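PDB 5XFT: dehydroascorbate reductase from Chlamydomonas reinhardtii, which probably catalyses the glutathione-dependent reduction of L-dehydroascorbate to L-ascorbate, with oxidation of two glutathione molecules to glutathione disulfide. Local coordinates for residues R26-Y31 / Y38-I43; A30-K35 / Q198-G203; E127-M132 / W175-R180. All coordinates share one frame; numbering follows the deposited sequence.

Interaction 1: residues R26-Y31 / Y38-I43; sequences RVLLAY and YKMEYI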
# COMPACT_ATOMS: atom_id res chain seq x y z
N ARG A 26 -0.04 -3.26 1.40
CA ARG A 26 -1.18 -3.05 2.29
C ARG A 26 -1.40 -4.26 3.19
O ARG A 26 -1.59 -4.12 4.41
CB ARG A 26 -2.45 -2.76 1.48
CG ARG A 26 -3.74 -3.07 2.25
CD ARG A 26 -4.98 -3.15 1.34
NE ARG A 26 -6.17 -2.72 2.04
CZ ARG A 26 -7.39 -2.85 1.53
NH1 ARG A 26 -7.54 -3.39 0.32
NH2 ARG A 26 -8.47 -2.44 2.19
N VAL A 27 -1.34 -5.47 2.63
CA VAL A 27 -1.48 -6.66 3.46
C VAL A 27 -0.37 -6.73 4.51
O VAL A 27 -0.62 -6.98 5.69
CB VAL A 27 -1.52 -7.92 2.58
CG1 VAL A 27 -1.42 -9.17 3.44
CG2 VAL A 27 -2.79 -7.93 1.77
N LEU A 28 0.88 -6.48 4.09
CA LEU A 28 2.02 -6.52 5.00
C LEU A 28 1.86 -5.52 6.14
O LEU A 28 2.11 -5.85 7.31
CB LEU A 28 3.31 -6.25 4.24
CG LEU A 28 3.71 -7.21 3.13
CD1 LEU A 28 4.93 -6.69 2.44
CD2 LEU A 28 3.97 -8.56 3.73
N LEU A 29 1.48 -4.29 5.81
CA LEU A 29 1.25 -3.29 6.86
C LEU A 29 0.12 -3.73 7.78
O LEU A 29 0.18 -3.49 8.99
CB LEU A 29 0.94 -1.93 6.24
CG LEU A 29 2.09 -1.17 5.58
CD1 LEU A 29 1.62 0.07 4.90
CD2 LEU A 29 3.14 -0.84 6.61
N ALA A 30 -0.91 -4.38 7.24
CA ALA A 30 -1.98 -4.90 8.09
C ALA A 30 -1.46 -5.92 9.09
O ALA A 30 -1.81 -5.88 10.27
CB ALA A 30 -3.09 -5.50 7.23
N TYR A 31 -0.61 -6.85 8.64
CA TYR A 31 -0.06 -7.85 9.55
C TYR A 31 0.86 -7.21 10.59
O TYR A 31 0.85 -7.61 11.76
CB TYR A 31 0.69 -8.92 8.76
CG TYR A 31 -0.20 -10.06 8.32
CD1 TYR A 31 -1.07 -9.91 7.25
CD2 TYR A 31 -0.18 -11.27 8.99
CE1 TYR A 31 -1.90 -10.94 6.86
CE2 TYR A 31 -1.00 -12.31 8.60
CZ TYR A 31 -1.86 -12.14 7.54
OH TYR A 31 -2.68 -13.18 7.16
N TYR A 38 4.31 -13.60 10.34
CA TYR A 38 4.10 -14.05 8.97
C TYR A 38 5.46 -14.36 8.36
O TYR A 38 6.50 -13.96 8.88
CB TYR A 38 3.36 -12.99 8.15
CG TYR A 38 4.13 -11.69 8.05
CD1 TYR A 38 3.97 -10.69 9.01
CD2 TYR A 38 5.02 -11.47 7.01
CE1 TYR A 38 4.68 -9.51 8.92
CE2 TYR A 38 5.73 -10.29 6.92
CZ TYR A 38 5.56 -9.32 7.87
OH TYR A 38 6.27 -8.15 7.77
N LYS A 39 5.42 -15.06 7.23
CA LYS A 39 6.62 -15.33 6.46
C LYS A 39 6.37 -14.91 5.02
O LYS A 39 5.37 -15.32 4.42
CB LYS A 39 6.99 -16.81 6.54
CG LYS A 39 8.47 -17.06 6.31
CD LYS A 39 8.69 -18.03 5.17
CE LYS A 39 10.09 -17.89 4.62
NZ LYS A 39 10.14 -18.30 3.19
N MET A 40 7.26 -14.09 4.47
CA MET A 40 7.15 -13.65 3.08
C MET A 40 7.74 -14.67 2.13
O MET A 40 8.84 -15.18 2.35
CB MET A 40 7.82 -12.29 2.87
CG MET A 40 7.03 -11.12 3.43
SD MET A 40 8.02 -9.64 3.69
CE MET A 40 8.25 -9.17 2.02
N GLU A 41 6.99 -14.98 1.08
CA GLU A 41 7.48 -15.73 -0.07
C GLU A 41 7.44 -14.79 -1.27
O GLU A 41 6.40 -14.19 -1.55
CB GLU A 41 6.63 -16.97 -0.30
CG GLU A 41 7.39 -18.14 -0.89
CD GLU A 41 8.28 -18.82 0.11
OE1 GLU A 41 9.51 -18.82 -0.12
OE2 GLU A 41 7.77 -19.32 1.14
N TYR A 42 8.57 -14.65 -1.95
CA TYR A 42 8.70 -13.68 -3.03
C TYR A 42 8.36 -14.32 -4.36
O TYR A 42 8.89 -15.38 -4.70
CB TYR A 42 10.11 -13.10 -3.07
CG TYR A 42 10.48 -12.43 -1.79
CD1 TYR A 42 9.80 -11.31 -1.36
CD2 TYR A 42 11.51 -12.93 -1.00
CE1 TYR A 42 10.13 -10.69 -0.18
CE2 TYR A 42 11.84 -12.32 0.20
CZ TYR A 42 11.15 -11.20 0.59
OH TYR A 42 11.47 -10.57 1.78
N ILE A 43 7.48 -13.67 -5.11
CA ILE A 43 7.15 -14.08 -6.47
C ILE A 43 7.93 -13.18 -7.42
O ILE A 43 7.84 -11.95 -7.34
CB ILE A 43 5.64 -13.99 -6.74
CG1 ILE A 43 4.84 -14.82 -5.73
CG2 ILE A 43 5.35 -14.41 -8.18
CD1 ILE A 43 4.96 -16.31 -5.90
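The rings of Y31 and Y38 meet obliquely, with planes turned 72° apart and centroids separated by 5.9 Å, an arrangement that is neither a stack nor edge-to-face. Y31 CB comes obliquely to the Y38 ring and lies 3.7 Å from its CD1. In return, Y38 CB approaches the Y31 ring, 4.0 Å from Y31 CD2, again at a slant. The edges are occupied from within each segment: V27 O lies in the plane of the Y31 ring, and M40 CG lies in that of the Y38 ring. L28 meets the same side of the Y38 ring at its other rim, its CD2 branch 4.0 Å from Y38 CE2, also obliquely. These contacts belong to a beta-alpha-beta crossover of the thioredoxin-like, glutathione S-transferase N-terminal domain. Strands 5-12 and 38-43 are parallel neighbours, and helix 22-33 connects them, running back nearly antiparallel to the second strand at 161° and 10.6 Å between the short axes. Y38 takes up a constrained first torsion: its CG stands between the backbone N and the carbonyl carbon (chi1 61°), which lays the ring over the helix. M40 continues the apolar seam along the strand. Its CG lies 4.0 Å from L28 CD2, while the bend at chi3 brings its terminal CE to the other branch of L28, 4.2 Å from CD1. The two side chains cross at about a right angle. L18 of strand 17-18 touches both L28 and M40, while Y31 is backed by T5 and I7 of strand 5-12.

Interaction 2: residues A30-K35 / Q198-G203; sequences AYEAKK and QHVDYG
A close polar-to-ring-edge contact, with E32 against H199, joins the thioredoxin-like N-terminal domain to the C-terminal part of this glutathione S-transferase fold. It sits where two helices finish. Helix 22-33 ends in a Schellman motif, with K35 as the C-prime residue and K35 N bonded to E32 O, while segment 198-203 leaves helix 195-199. The bend at chi2 (-77°) brings the E32 carboxylate to the edge of the imidazole, the two planes standing 80° apart. E32 OE1 lies near the ring plane in a tight contact, 3.0 Å from H199 CD2. This is close to a ring carbon rather than a ring nitrogen, since OE1 is 4.1 Å from H199 NE2. If the imidazole were protonated, the carboxylate would probably attract it, but the two do not form a salt bridge. The other carboxylate oxygen has a stronger partner, the hydroxyl of Y38, with which E32 OE2 forms a hydrogen bond. V200 is buried beside it, packing also on H25, L28 and L29 of helix 22-33. Beyond, D201 OD1 accepts from G203 N in an Asx turn just before helix 204-212. On the apolar side of the contact, V200 CG1 comes within 4.2 Å of E32 OE2.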
# COMPACT_ATOMS: atom_id res chain seq x y z
N ALA A 30 -0.91 -4.38 7.24
CA ALA A 30 -1.98 -4.90 8.09
C ALA A 30 -1.46 -5.92 9.09
O ALA A 30 -1.81 -5.88 10.27
CB ALA A 30 -3.09 -5.50 7.23
N TYR A 31 -0.61 -6.85 8.64
CA TYR A 31 -0.06 -7.85 9.55
C TYR A 31 0.86 -7.21 10.59
O TYR A 31 0.85 -7.61 11.76
CB TYR A 31 0.69 -8.92 8.76
CG TYR A 31 -0.20 -10.06 8.32
CD1 TYR A 31 -1.07 -9.91 7.25
CD2 TYR A 31 -0.18 -11.27 8.99
CE1 TYR A 31 -1.90 -10.94 6.86
CE2 TYR A 31 -1.00 -12.31 8.60
CZ TYR A 31 -1.86 -12.14 7.54
OH TYR A 31 -2.68 -13.18 7.16
N GLU A 32 1.67 -6.24 10.18
CA GLU A 32 2.55 -5.56 11.13
C GLU A 32 1.74 -4.79 12.18
O GLU A 32 2.12 -4.75 13.36
CB GLU A 32 3.49 -4.61 10.38
CG GLU A 32 4.53 -5.33 9.55
CD GLU A 32 5.67 -5.86 10.39
OE1 GLU A 32 5.87 -5.34 11.51
OE2 GLU A 32 6.35 -6.82 9.95
N ALA A 33 0.64 -4.17 11.76
CA ALA A 33 -0.17 -3.36 12.68
C ALA A 33 -0.79 -4.22 13.77
O ALA A 33 -0.90 -3.77 14.92
CB ALA A 33 -1.25 -2.61 11.91
N LYS A 34 -1.19 -5.44 13.44
CA LYS A 34 -1.72 -6.38 14.42
C LYS A 34 -0.64 -7.25 15.05
O LYS A 34 -0.97 -8.19 15.78
CB LYS A 34 -2.78 -7.27 13.78
CG LYS A 34 -3.97 -6.51 13.24
CD LYS A 34 -4.79 -7.33 12.26
CE LYS A 34 -6.27 -7.03 12.41
NZ LYS A 34 -6.70 -7.12 13.84
N LYS A 35 0.64 -6.96 14.79
CA LYS A 35 1.76 -7.70 15.37
C LYS A 35 1.62 -9.20 15.16
O LYS A 35 2.10 -10.00 15.97
CB LYS A 35 1.94 -7.37 16.85
CG LYS A 35 1.93 -5.88 17.15
CD LYS A 35 2.75 -5.54 18.38
CE LYS A 35 2.38 -4.16 18.89
NZ LYS A 35 2.80 -3.10 17.91
N GLN A 198 8.81 0.63 8.90
CA GLN A 198 10.21 0.33 8.67
C GLN A 198 10.43 -1.14 8.34
O GLN A 198 11.37 -1.48 7.60
CB GLN A 198 11.05 0.71 9.89
CG GLN A 198 11.13 2.20 10.15
CD GLN A 198 11.86 2.52 11.44
OE1 GLN A 198 12.31 1.62 12.16
NE2 GLN A 198 11.99 3.81 11.74
N HIS A 199 9.60 -2.02 8.88
CA HIS A 199 9.83 -3.45 8.68
C HIS A 199 9.64 -3.86 7.23
O HIS A 199 10.27 -4.81 6.77
CB HIS A 199 8.93 -4.26 9.60
CG HIS A 199 9.27 -4.11 11.05
ND1 HIS A 199 10.37 -3.41 11.49
CD2 HIS A 199 8.65 -4.58 12.17
CE1 HIS A 199 10.42 -3.45 12.81
NE2 HIS A 199 9.39 -4.15 13.24
N VAL A 200 8.79 -3.14 6.50
CA VAL A 200 8.39 -3.59 5.17
C VAL A 200 8.55 -2.46 4.15
O VAL A 200 7.82 -2.40 3.16
CB VAL A 200 6.94 -4.12 5.19
CG1 VAL A 200 6.88 -5.41 6.00
CG2 VAL A 200 6.00 -3.08 5.79
N ASP A 201 9.51 -1.57 4.39
CA ASP A 201 9.83 -0.50 3.44
C ASP A 201 10.73 -1.07 2.35
O ASP A 201 11.88 -1.43 2.62
CB ASP A 201 10.50 0.67 4.16
CG ASP A 201 10.61 1.92 3.28
OD1 ASP A 201 10.54 1.80 2.03
OD2 ASP A 201 10.77 3.02 3.83
N TYR A 202 10.22 -1.13 1.12
CA TYR A 202 11.00 -1.64 -0.00
C TYR A 202 11.92 -0.58 -0.62
O TYR A 202 12.87 -0.95 -1.32
CB TYR A 202 10.07 -2.22 -1.07
CG TYR A 202 8.75 -1.50 -1.21
CD1 TYR A 202 8.64 -0.35 -1.97
CD2 TYR A 202 7.61 -1.98 -0.56
CE1 TYR A 202 7.43 0.32 -2.10
CE2 TYR A 202 6.40 -1.32 -0.68
CZ TYR A 202 6.31 -0.17 -1.45
OH TYR A 202 5.11 0.49 -1.58
N GLY A 203 11.66 0.70 -0.39
CA GLY A 203 12.56 1.74 -0.85
C GLY A 203 12.11 2.38 -2.15
O GLY A 203 11.27 1.86 -2.89

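Interaction 3: residues E127-M132 / W175-R180; sequences EQLAGM and WELPAR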
# COMPACT_ATOMS: atom_id res chain seq x y z
N GLU A 127 -7.37 17.18 -5.83
CA GLU A 127 -8.58 17.08 -5.01
C GLU A 127 -8.48 15.91 -4.02
O GLU A 127 -8.87 16.04 -2.85
CB GLU A 127 -9.82 16.94 -5.89
CG GLU A 127 -11.05 16.53 -5.12
CD GLU A 127 -12.34 16.69 -5.91
OE1 GLU A 127 -13.29 17.26 -5.36
OE2 GLU A 127 -12.40 16.23 -7.08
N GLN A 128 -7.94 14.77 -4.47
CA GLN A 128 -7.78 13.64 -3.56
C GLN A 128 -6.84 13.99 -2.41
O GLN A 128 -7.18 13.79 -1.23
CB GLN A 128 -7.25 12.43 -4.34
CG GLN A 128 -8.18 11.94 -5.43
CD GLN A 128 -9.35 11.16 -4.88
OE1 GLN A 128 -9.19 10.31 -4.01
NE2 GLN A 128 -10.54 11.43 -5.40
N LEU A 129 -5.65 14.50 -2.73
CA LEU A 129 -4.70 14.88 -1.70
C LEU A 129 -5.28 15.95 -0.78
O LEU A 129 -4.93 16.01 0.41
CB LEU A 129 -3.41 15.39 -2.34
CG LEU A 129 -2.60 14.37 -3.14
CD1 LEU A 129 -1.39 15.05 -3.76
CD2 LEU A 129 -2.18 13.23 -2.24
N ALA A 130 -6.15 16.80 -1.31
CA ALA A 130 -6.81 17.80 -0.47
C ALA A 130 -7.75 17.13 0.52
O ALA A 130 -7.74 17.47 1.71
CB ALA A 130 -7.57 18.80 -1.35
N GLY A 131 -8.57 16.19 0.06
CA GLY A 131 -9.44 15.44 0.95
C GLY A 131 -8.68 14.78 2.09
O GLY A 131 -9.02 14.98 3.26
N MET A 132 -7.64 14.01 1.75
CA MET A 132 -6.85 13.35 2.79
C MET A 132 -6.24 14.37 3.74
O MET A 132 -6.27 14.18 4.97
CB MET A 132 -5.75 12.50 2.15
CG MET A 132 -6.27 11.40 1.24
SD MET A 132 -4.97 10.70 0.21
CE MET A 132 -3.82 10.11 1.46
N TRP A 175 7.18 16.57 -10.24
CA TRP A 175 6.06 16.94 -9.40
C TRP A 175 6.43 16.82 -7.93
O TRP A 175 7.27 16.00 -7.55
CB TRP A 175 4.85 16.06 -9.72
CG TRP A 175 3.60 16.40 -8.95
CD1 TRP A 175 2.59 17.22 -9.35
CD2 TRP A 175 3.23 15.90 -7.65
NE1 TRP A 175 1.61 17.27 -8.38
CE2 TRP A 175 1.98 16.47 -7.33
CE3 TRP A 175 3.83 15.03 -6.74
CZ2 TRP A 175 1.32 16.20 -6.14
CZ3 TRP A 175 3.17 14.76 -5.55
CH2 TRP A 175 1.93 15.34 -5.26
N GLU A 176 5.82 17.65 -7.10
CA GLU A 176 6.13 17.64 -5.68
C GLU A 176 4.86 17.81 -4.87
O GLU A 176 3.88 18.41 -5.33
CB GLU A 176 7.15 18.72 -5.33
CG GLU A 176 8.32 18.20 -4.54
CD GLU A 176 9.57 19.02 -4.75
OE1 GLU A 176 9.58 20.20 -4.32
OE2 GLU A 176 10.54 18.50 -5.33
N LEU A 177 4.88 17.25 -3.67
CA LEU A 177 3.78 17.41 -2.73
C LEU A 177 3.81 18.83 -2.18
O LEU A 177 4.77 19.19 -1.48
CB LEU A 177 3.91 16.39 -1.61
CG LEU A 177 2.74 16.22 -0.66
CD1 LEU A 177 1.54 15.65 -1.39
CD2 LEU A 177 3.13 15.33 0.51
N PRO A 178 2.81 19.66 -2.47
CA PRO A 178 2.83 21.05 -2.00
C PRO A 178 3.06 21.15 -0.49
O PRO A 178 2.57 20.33 0.28
CB PRO A 178 1.45 21.59 -2.39
CG PRO A 178 1.06 20.76 -3.57
CD PRO A 178 1.66 19.40 -3.35
N ALA A 179 3.82 22.18 -0.09
CA ALA A 179 4.11 22.41 1.31
C ALA A 179 2.88 22.82 2.10
O ALA A 179 2.90 22.74 3.34
CB ALA A 179 5.19 23.48 1.45
N ARG A 180 1.81 23.26 1.43
CA ARG A 180 0.60 23.64 2.14
C ARG A 180 -0.17 22.43 2.66
O ARG A 180 -0.90 22.56 3.65
CB ARG A 180 -0.30 24.47 1.22
CG ARG A 180 -0.84 23.71 0.05
CD ARG A 180 -1.82 24.56 -0.71
NE ARG A 180 -2.86 23.76 -1.34
CZ ARG A 180 -2.79 23.28 -2.57
NH1 ARG A 180 -1.71 23.53 -3.31
NH2 ARG A 180 -3.78 22.55 -3.06
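The helical bond from G131 N to E127 O, 2.9 Å long, closes the turn from which L129 reaches W175 and L177. In the all-helical C-terminal domain of the glutathione S-transferase fold, helix 118-138 is here covered by the irregular connection between helices 153-173 and 182-193. The contact itself is apolar and converges on one methyl group. In L129, CG stands anti to the carbonyl carbon (chi1 -65°), which carries the isobutyl end toward the loop, and its CD1 branch does the touching, end-on to W175, whose side chain arrives from the opposite direction. The methyl lies near the plane of the indole, at the outer edge of its six-membered ring, 3.7 Å from CH2 and 3.8 Å from CZ2. W175 therefore offers its rim to the leucine and not a face. R180 NH2 forms a salt bridge with E126 OE2 of the same long helix, while P178 O is hydrogen-bonded to H185 NE2 of helix 182-193. L184 of helix 182-193 touches both L129 and L177, while L162 of helix 153-173 and L103 of helix 103-112 also pack on L129. L177 supplies the second loop neighbour of that methyl, its CD1 lying 3.8 Å from L129 CD1.

Helix 22-33 serves both interaction 1 and interaction 2, whose centres are about 8 Å apart and which share A30 and Y31. One contact faces the neighbouring strand within the N-terminal domain; the other faces the C-terminal part of the chain. Y38 and V200 tie the two contacts together. Chemistry follows position: interaction 1 is aromatic and aliphatic and partly buried, whereas interaction 2 sets a carboxylate against an exposed histidine. Interaction 3, about 29 Å from interaction 1 between centres and across the chain's centre, is buried and wholly apolar, within the helical domain alone.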